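Local atomic coordinates of alanine dehydrogenase/pyridine nucleotide transhydrogenase (Mycobacterium smegmatis str. MC2 155, PDB entry 3P2Y), a protein that probably transfers hydride between NADH and NADP as the alpha-1 subunit of a proton-pumping transhydrogenase, and resembles alanine dehydrogenases in sequence. Residues Ala39-Pro42 with Lys43-Glu46; Asn92-Ser96 with Asp97-Gln101. All blocks are in the same frame, centred on the assembly; numbering follows the deposited sequence. Where two conformers were deposited one is given.

Contact 1 (Ala39-Pro42 with Lys43-Glu46)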
ATOM      1  N   ALA A  39      -2.594  24.360  -0.160  1.00  6.84           N
ATOM      2  CA  ALA A  39      -2.521  24.911   1.213  1.00  7.79           C
ATOM      3  C   ALA A  39      -3.879  25.044   1.893  1.00  8.45           C
ATOM      4  O   ALA A  39      -3.947  24.911   3.098  1.00  8.80           O
ATOM      5  CB  ALA A  39      -1.782  26.262   1.248  1.00  7.36           C
ATOM      6  N   LEU A  40      -4.938  25.319   1.125  1.00  8.40           N
ATOM      7  CA  LEU A  40      -6.288  25.281   1.686  1.00  9.42           C
ATOM      8  C   LEU A  40      -7.146  24.334   0.864  1.00  9.56           C
ATOM      9  O   LEU A  40      -7.041  24.312  -0.365  1.00 10.94           O
ATOM     10  CB  LEU A  40      -6.940  26.678   1.672  1.00  9.01           C
ATOM     11  CG  LEU A  40      -6.253  27.805   2.451  1.00  9.03           C
ATOM     12  CD1 LEU A  40      -7.118  29.068   2.323  1.00 11.63           C
ATOM     13  CD2 LEU A  40      -6.048  27.412   3.956  1.00  7.59           C
ATOM     14  N   VAL A  41      -7.992  23.555   1.555  1.00  9.71           N
ATOM     15  CA  VAL A  41      -8.966  22.690   0.903  1.00 10.13           C
ATOM     16  C   VAL A  41     -10.316  23.393   0.916  1.00 10.16           C
ATOM     17  O   VAL A  41     -10.542  24.283   1.749  1.00 10.65           O
ATOM     18  CB  VAL A  41      -9.103  21.299   1.635  1.00 10.22           C
ATOM     19  CG1 VAL A  41      -7.769  20.521   1.538  1.00  9.22           C
ATOM     20  CG2 VAL A  41      -9.537  21.472   3.092  1.00 10.75           C
ATOM     21  N   PRO A  42     -11.233  22.982   0.032  1.00 10.99           N
ATOM     22  CA  PRO A  42     -12.525  23.672  -0.055  1.00 11.89           C
ATOM     23  C   PRO A  42     -13.281  23.816   1.274  1.00 12.39           C
ATOM     24  O   PRO A  42     -13.846  24.878   1.534  1.00 12.63           O
ATOM     25  CB  PRO A  42     -13.304  22.811  -1.069  1.00 11.72           C
ATOM     26  CG  PRO A  42     -12.183  22.342  -2.023  1.00 12.41           C
ATOM     27  CD  PRO A  42     -11.122  21.921  -0.990  1.00 11.00           C
ATOM     28  N   LYS A  43     -13.271  22.790   2.132  1.00 12.73           N
ATOM     29  CA  LYS A  43     -13.985  22.887   3.430  1.00 14.05           C
ATOM     30  C   LYS A  43     -13.468  24.016   4.311  1.00 13.59           C
ATOM     31  O   LYS A  43     -14.249  24.630   5.052  1.00 13.26           O
ATOM     32  CB  LYS A  43     -13.901  21.574   4.250  1.00 13.80           C
ATOM     33  CG  LYS A  43     -14.691  20.412   3.687  1.00 20.93           C
ATOM     34  CD  LYS A  43     -14.349  19.149   4.518  1.00 23.87           C
ATOM     35  CE  LYS A  43     -14.932  17.892   3.875  1.00 31.62           C
ATOM     36  NZ  LYS A  43     -14.903  16.775   4.852  1.00 31.80           N
ATOM     37  N   VAL A  44     -12.165  24.296   4.226  1.00 12.05           N
ATOM     38  CA  VAL A  44     -11.550  25.346   5.031  1.00 11.76           C
ATOM     39  C   VAL A  44     -11.798  26.693   4.381  1.00 12.20           C
ATOM     40  O   VAL A  44     -12.117  27.676   5.049  1.00 12.69           O
ATOM     41  CB  VAL A  44     -10.016  25.055   5.260  1.00 10.84           C
ATOM     42  CG1 VAL A  44      -9.306  26.229   5.958  1.00 10.35           C
ATOM     43  CG2 VAL A  44      -9.855  23.761   6.111  1.00 12.32           C
ATOM     44  N   VAL A  45     -11.677  26.733   3.062  1.00 11.99           N
ATOM     45  CA  VAL A  45     -12.065  27.938   2.306  1.00 12.65           C
ATOM     46  C   VAL A  45     -13.489  28.377   2.661  1.00 13.49           C
ATOM     47  O   VAL A  45     -13.763  29.582   2.850  1.00 14.02           O
ATOM     48  CB  VAL A  45     -11.901  27.702   0.782  1.00 12.53           C
ATOM     49  CG1 VAL A  45     -12.471  28.899  -0.022  1.00 12.38           C
ATOM     50  CG2 VAL A  45     -10.417  27.506   0.428  1.00 12.89           C
ATOM     51  N   GLU A  46     -14.403  27.412   2.767  1.00 14.62           N
ATOM     52  CA  GLU A  46     -15.799  27.719   3.097  1.00 17.26           C
ATOM     53  C   GLU A  46     -15.897  28.487   4.429  1.00 17.71           C
ATOM     54  O   GLU A  46     -16.615  29.502   4.536  1.00 18.13           O
ATOM     55  CB  GLU A  46     -16.638  26.427   3.121  1.00 17.53           C
ATOM     56  CG  GLU A  46     -18.157  26.633   3.275  1.00 24.92           C
ATOM     57  CD  GLU A  46     -18.988  25.379   2.940  1.00 34.05           C
ATOM     58  OE1 GLU A  46     -18.420  24.356   2.479  1.00 36.19           O
ATOM     59  OE2 GLU A  46     -20.231  25.420   3.139  1.00 37.53           O
TER

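Contact 2 (Asn92-Ser96 with Asp97-Gln101)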
ATOM      1  N   ASN A  92       4.927  24.419  -0.185  1.00  8.61           N
ATOM      2  CA  ASN A  92       6.398  24.412  -0.300  1.00  9.80           C
ATOM      3  C   ASN A  92       7.020  25.802  -0.416  1.00  9.33           C
ATOM      4  O   ASN A  92       6.322  26.760  -0.747  1.00  9.48           O
ATOM      5  CB  ASN A  92       6.831  23.570  -1.512  1.00  9.74           C
ATOM      6  CG  ASN A  92       6.431  22.117  -1.363  1.00 12.37           C
ATOM      7  OD1 ASN A  92       5.833  21.499  -2.266  1.00 15.17           O
ATOM      8  ND2 ASN A  92       6.757  21.562  -0.227  1.00 10.14           N
ATOM      9  N   PRO A  93       8.332  25.924  -0.105  1.00 10.08           N
ATOM     10  CA  PRO A  93       8.974  27.249  -0.224  1.00 10.61           C
ATOM     11  C   PRO A  93       8.755  27.818  -1.623  1.00 11.63           C
ATOM     12  O   PRO A  93       8.792  27.052  -2.605  1.00 12.12           O
ATOM     13  CB  PRO A  93      10.457  26.937  -0.005  1.00 12.16           C
ATOM     14  CG  PRO A  93      10.437  25.762   0.995  1.00 10.76           C
ATOM     15  CD  PRO A  93       9.216  24.916   0.530  1.00 10.82           C
ATOM     16  N   PRO A  94       8.576  29.145  -1.731  1.00 12.03           N
ATOM     17  CA  PRO A  94       8.386  29.768  -3.018  1.00 12.54           C
ATOM     18  C   PRO A  94       9.681  29.785  -3.827  1.00 12.98           C
ATOM     19  O   PRO A  94      10.781  29.872  -3.253  1.00 13.92           O
ATOM     20  CB  PRO A  94       7.980  31.210  -2.663  1.00 13.66           C
ATOM     21  CG  PRO A  94       8.695  31.479  -1.360  1.00 12.35           C
ATOM     22  CD  PRO A  94       8.594  30.134  -0.626  1.00 12.38           C
ATOM     23  N   THR A  95       9.544  29.678  -5.149  1.00 13.05           N
ATOM     24  CA  THR A  95      10.682  29.845  -6.059  1.00 14.06           C
ATOM     25  C   THR A  95      10.961  31.342  -6.228  1.00 14.79           C
ATOM     26  O   THR A  95      10.147  32.198  -5.843  1.00 13.81           O
ATOM     27  CB  THR A  95      10.373  29.290  -7.448  1.00 13.39           C
ATOM     28  OG1 THR A  95       9.325  30.069  -8.023  1.00 14.77           O
ATOM     29  CG2 THR A  95       9.930  27.809  -7.401  1.00 14.40           C
ATOM     30  N   SER A  96      12.104  31.652  -6.835  1.00 14.88           N
ATOM     31  CA  SER A  96      12.481  33.040  -7.120  0.74 16.59           C
ATOM     32  C   SER A  96      11.398  33.751  -7.936  1.00 16.26           C
ATOM     33  O   SER A  96      11.021  34.903  -7.638  1.00 16.88           O
ATOM     34  CB  SER A  96      13.829  33.067  -7.874  0.74 16.10           C
ATOM     35  OG  SER A  96      14.229  34.387  -8.118  0.74 20.85           O
ATOM     36  N   ASP A  97      10.898  33.072  -8.969  1.00 16.92           N
ATOM     37  CA  ASP A  97       9.873  33.640  -9.848  0.70 17.33           C
ATOM     38  C   ASP A  97       8.556  33.859  -9.094  1.00 16.60           C
ATOM     39  O   ASP A  97       7.833  34.826  -9.346  1.00 16.81           O
ATOM     40  CB  ASP A  97       9.659  32.760 -11.099  0.70 18.17           C
ATOM     41  CG  ASP A  97      10.844  32.817 -12.097  0.70 21.73           C
ATOM     42  OD1 ASP A  97      11.694  33.728 -12.002  0.70 22.67           O
ATOM     43  OD2 ASP A  97      10.917  31.924 -12.976  0.70 24.22           O
ATOM     44  N   GLU A  98       8.231  32.948  -8.171  1.00 14.89           N
ATOM     45  CA  GLU A  98       7.058  33.140  -7.340  1.00 14.00           C
ATOM     46  C   GLU A  98       7.231  34.337  -6.408  1.00 13.28           C
ATOM     47  O   GLU A  98       6.311  35.138  -6.247  1.00 13.87           O
ATOM     48  CB  GLU A  98       6.756  31.862  -6.529  1.00 13.43           C
ATOM     49  CG  GLU A  98       6.341  30.737  -7.476  1.00 13.99           C
ATOM     50  CD  GLU A  98       6.163  29.367  -6.837  1.00 13.73           C
ATOM     51  OE1 GLU A  98       6.801  29.062  -5.809  1.00 13.86           O
ATOM     52  OE2 GLU A  98       5.381  28.575  -7.419  1.00 14.27           O
ATOM     53  N   ILE A  99       8.398  34.462  -5.794  1.00 13.50           N
ATOM     54  CA  ILE A  99       8.638  35.607  -4.889  1.00 13.99           C
ATOM     55  C   ILE A  99       8.482  36.945  -5.621  1.00 14.66           C
ATOM     56  O   ILE A  99       7.952  37.913  -5.055  1.00 14.60           O
ATOM     57  CB  ILE A  99      10.005  35.538  -4.213  1.00 14.51           C
ATOM     58  CG1 ILE A  99      10.070  34.303  -3.306  1.00 14.65           C
ATOM     59  CG2 ILE A  99      10.257  36.830  -3.368  1.00 15.19           C
ATOM     60  CD1 ILE A  99      11.508  33.981  -2.778  1.00 18.30           C
ATOM     61  N   SER A 100       8.936  36.964  -6.872  1.00 15.19           N
ATOM     62  CA  SER A 100       8.854  38.151  -7.726  0.60 15.45           C
ATOM     63  C   SER A 100       7.420  38.636  -7.955  1.00 16.22           C
ATOM     64  O   SER A 100       7.205  39.804  -8.360  1.00 15.23           O
ATOM     65  CB  SER A 100       9.545  37.898  -9.076  0.60 16.18           C
ATOM     66  OG  SER A 100       8.709  37.220 -10.000  0.60 15.08           O
ATOM     67  N   GLN A 101       6.439  37.761  -7.703  1.00 15.02           N
ATOM     68  CA  GLN A 101       5.018  38.101  -7.899  1.00 15.79           C
ATOM     69  C   GLN A 101       4.298  38.542  -6.629  1.00 15.25           C
ATOM     70  O   GLN A 101       3.123  38.960  -6.692  1.00 14.86           O
ATOM     71  CB  GLN A 101       4.246  36.938  -8.523  1.00 15.42           C
ATOM     72  CG  GLN A 101       4.795  36.488  -9.863  1.00 18.31           C
ATOM     73  CD  GLN A 101       4.106  35.247 -10.367  1.00 19.69           C
ATOM     74  OE1 GLN A 101       2.945  35.291 -10.777  1.00 20.12           O
ATOM     75  NE2 GLN A 101       4.827  34.139 -10.370  1.00 20.40           N
TER
HETATM   76  O   HOH W   1       6.773  26.720  -4.574  1.00 12.26           O

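Contact 1 (Ala39-Pro42 with Lys43-Glu46)
Val41, the N-cap, and Pro42, the first helical residue, form the amino end of helix 42-50, where backbone oxygens, three valines and one leucine (Val41, Val44, Val45 and Leu40) join 39-42 to 43-46. Val41 O takes two N-H groups. Val45 N reaches it at 3.0 Å in an almost straight bond (N-H...O 175°), the regular i to i+4 link of a helix. Val44 N lies equally near but is bent, with an N-H...O angle of 133°, and comes from above the carbonyl plane. One residue on, Glu46 N donates to Pro42 O at 2.9 Å. Pro42, whose ring nitrogen has no hydrogen to give, fits the first turn, where an N-H would find no carbonyl of the same helix to bond. In the N-terminal domain this helix follows the loop that leaves strand 24-27 of the parallel sheet, and Val44 and Val45 are buried on it. Leu40 lies across Val44 and Val45 at about a right angle: its CB meets Val45 CG2 at 3.8 Å, and its CD2 branch meets Val44 CG1 at 4.0 Å. Val45 has CG1 anti to the backbone N (chi1 173°), which leaves CG2 beside that nitrogen and turned back to Leu40 and to Val41 O. Val41 CG2 touches Val44 CG2 at 3.8 Å. Beyond the turn, Val41 and Val44 rest on Ser340 and Ala344 of helix 336-354, respectively, while Val45 packs on Tyr72, whose hydroxyl is hydrogen-bonded to Leu40 O.

Contact 2 (Asn92-Ser96 with Asp97-Gln101)
Thr95 and Glu98 exchange hydrogen bonds between side chain and backbone in both directions. Thr95 OG1 accepts from Glu98 N at 3.1 Å, and Glu98 OE1 accepts from Thr95 N at 2.9 Å in a fairly straight bond. The hydroxyl is held between the backbone N and the carbonyl carbon of its own residue (chi1 65°), where it faces the first turn. Glu98 sends an extended chain back past it, and OE1 is met on its anti side, with the donor 31° out of the carboxylate plane. A water lies within hydrogen-bonding distance of Glu98 OE1 (2.6 Å) and of Pro93 O, though it has more acceptors around it than protons. The second carboxylate oxygen, OE2, is hydrogen-bonded to Ser31, so the buried acid group has partners at both oxygens, which would be expected to fix its rotation. Ser96 OG, in the conformer given, is bonded to Arg123 of helix 118-126.

Backbone bonds continue the turn: Ile99 N donates to Thr95 O at 2.9 Å and Ser100 N to Ser96 O. At the far end Gln101 NE2 donates to Asp97 O at 3.2 Å, in the one of two Asp97 conformers given.

Apolar contact comes from Pro94, whose ring CG lies 3.7 Å from Ile99 CG1. Ile99 carries this branch beside its backbone N (chi1 -64°), where it meets the proline ring; the residue also packs on Leu120 and Leu124 of helix 118-126. The reciprocal pair of Thr95 as N-cap and Glu98 three residues later is a capping box, here opening the short helix 96-99 after strand 87-89 of the N-terminal domain's parallel sheet.

In the fold
Contacts 1 and 2 each open a helix that follows a strand of the same six-stranded parallel sheet, 24-27 and 87-89, neighbours in that sheet. Their centres lie 22 Å apart and they do not touch. Both have backbone bonds of the first turn; 39-46 adds buried aliphatic side chains, whereas 92-101 adds a threonine hydroxyl and a buried carboxylate with a water beside it. Both are partly buried, with more buried residues in contact 1 and more exposed ones in contact 2. Contact 1 packs against helix 336-354 and helix 69-74, and contact 2 against helix 118-126.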